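Local coordinates for aminoglycoside N(3)-acetyltransferase (Enterobacter cloacae, PDB 6NP3), which transfers an acetyl group from acetyl-CoA to the 3-amino group of 2-deoxystreptamine antibiotics such as gentamicin, probably conferring resistance to them, at residues P34-G38 / P39-V43. Numbering follows the deposited sequence.
Sequences PLADG and PQTLV
T41 reaches back to D37 and G38 from the first turn of helix 39-50, a worked example of how a beta turn hands the chain to the N-terminus of a helix. The turn, L35 to G38, is roughly of type I and is closed by the bond from G38 N to L35 O. Hydrogen bonds then tie turn to helix. D37 N donates to T41 OG1 over 2.8 Å, somewhat bent at 143°; chi1 of -60°, with OG1 anti to the carbonyl carbon, turns the hydroxyl toward the loop. T41 N donates to G38 O at 2.9 Å. Two waters add bridges: one joins D37 O to Q40 N, the other D37 OD2 to T41 OG1. Q40 NE2 points away and hydrogen-bonds D44 OD1. Apolar packing comes from L35, whose CB lies 3.9 Å from T41 CB while its CD1 lies 4.1 Å from L42 CB. L8 of helix 5-15 touches L35, T41 and L42, joining this corner to the N-terminal helix, and P39 and L42 adjoin L29 and V27, residues of the acetyl-CoA site. At the start of the helix, L35 CD1 also meets the backbone of P39, coming within 3.8 Å of P39 CA.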
loop_
_atom_site.group_PDB
_atom_site.type_symbol
_atom_site.label_atom_id
_atom_site.label_comp_id
_atom_site.label_asym_id
_atom_site.label_seq_id
_atom_site.Cartn_x
_atom_site.Cartn_y
_atom_site.Cartn_z
ATOM N N PRO A 34 -19.134 -11.727 6.571
ATOM C CA PRO A 34 -18.749 -12.344 7.846
ATOM C C PRO A 34 -17.704 -13.432 7.676
ATOM O O PRO A 34 -17.775 -14.263 6.766
ATOM C CB PRO A 34 -20.068 -12.920 8.376
ATOM C CG PRO A 34 -21.130 -12.094 7.736
ATOM C CD PRO A 34 -20.596 -11.682 6.383
ATOM N N LEU A 35 -16.744 -13.421 8.588
ATOM C CA LEU A 35 -15.655 -14.380 8.616
ATOM C C LEU A 35 -15.699 -15.162 9.922
ATOM O O LEU A 35 -16.046 -14.624 10.978
ATOM C CB LEU A 35 -14.320 -13.646 8.500
ATOM C CG LEU A 35 -14.126 -12.884 7.194
ATOM C CD1 LEU A 35 -12.874 -12.018 7.272
ATOM C CD2 LEU A 35 -14.059 -13.844 6.019
ATOM N N ALA A 36 -15.313 -16.433 9.837
ATOM C CA ALA A 36 -15.424 -17.337 10.975
ATOM C C ALA A 36 -14.858 -16.721 12.249
ATOM O O ALA A 36 -15.479 -16.791 13.317
ATOM C CB ALA A 36 -14.713 -18.654 10.658
ATOM N N ASP A 37 -13.672 -16.122 12.163
ATOM C CA ASP A 37 -13.008 -15.529 13.321
ATOM C C ASP A 37 -12.614 -14.088 13.054
ATOM O O ASP A 37 -11.580 -13.595 13.522
ATOM C CB ASP A 37 -11.798 -16.351 13.733
ATOM C CG ASP A 37 -12.182 -17.698 14.260
ATOM O OD1 ASP A 37 -12.948 -17.740 15.239
ATOM O OD2 ASP A 37 -11.754 -18.708 13.674
ATOM N N GLY A 38 -13.455 -13.387 12.315
ATOM C CA GLY A 38 -13.200 -12.011 11.991
ATOM C C GLY A 38 -12.093 -11.853 10.972
ATOM O O GLY A 38 -11.702 -12.809 10.296
ATOM N N PRO A 39 -11.569 -10.631 10.842
ATOM C CA PRO A 39 -10.538 -10.373 9.817
ATOM C C PRO A 39 -9.339 -11.290 9.883
ATOM O O PRO A 39 -8.734 -11.580 8.838
ATOM C CB PRO A 39 -10.148 -8.915 10.078
ATOM C CG PRO A 39 -11.420 -8.296 10.627
ATOM C CD PRO A 39 -12.018 -9.387 11.500
ATOM N N GLN A 40 -8.988 -11.781 11.071
ATOM C CA GLN A 40 -7.847 -12.686 11.167
ATOM C C GLN A 40 -8.025 -13.905 10.271
ATOM O O GLN A 40 -7.038 -14.494 9.821
ATOM C CB GLN A 40 -7.662 -13.167 12.605
ATOM C CG GLN A 40 -6.386 -13.972 12.773
ATOM C CD GLN A 40 -5.155 -13.099 12.594
ATOM O OE1 GLN A 40 -5.102 -11.965 13.081
ATOM N NE2 GLN A 40 -4.160 -13.620 11.899
ATOM N N THR A 41 -9.274 -14.336 10.054
ATOM C CA THR A 41 -9.528 -15.478 9.173
ATOM C C THR A 41 -8.952 -15.242 7.783
ATOM O O THR A 41 -8.336 -16.134 7.189
ATOM C CB THR A 41 -11.034 -15.755 9.097
ATOM O OG1 THR A 41 -11.514 -16.042 10.418
ATOM C CG2 THR A 41 -11.342 -16.926 8.165
ATOM N N LEU A 42 -9.138 -14.039 7.250
ATOM C CA LEU A 42 -8.602 -13.721 5.936
ATOM C C LEU A 42 -7.097 -13.527 5.964
ATOM O O LEU A 42 -6.422 -13.935 5.017
ATOM C CB LEU A 42 -9.309 -12.497 5.386
ATOM C CG LEU A 42 -8.845 -12.033 4.009
ATOM C CD1 LEU A 42 -8.911 -13.081 2.963
ATOM C CD2 LEU A 42 -9.717 -10.832 3.596
ATOM N N VAL A 43 -6.547 -12.917 7.013
ATOM C CA VAL A 43 -5.091 -12.857 7.139
ATOM C C VAL A 43 -4.502 -14.269 7.127
ATOM O O VAL A 43 -3.530 -14.558 6.414
ATOM C CB VAL A 43 -4.700 -12.087 8.414
ATOM C CG1 VAL A 43 -3.213 -12.139 8.642
ATOM C CG2 VAL A 43 -5.156 -10.666 8.344
HETATM O O HOH W 1 -10.212 -11.391 13.818
HETATM O O HOH W 2 -10.728 -18.709 11.149
#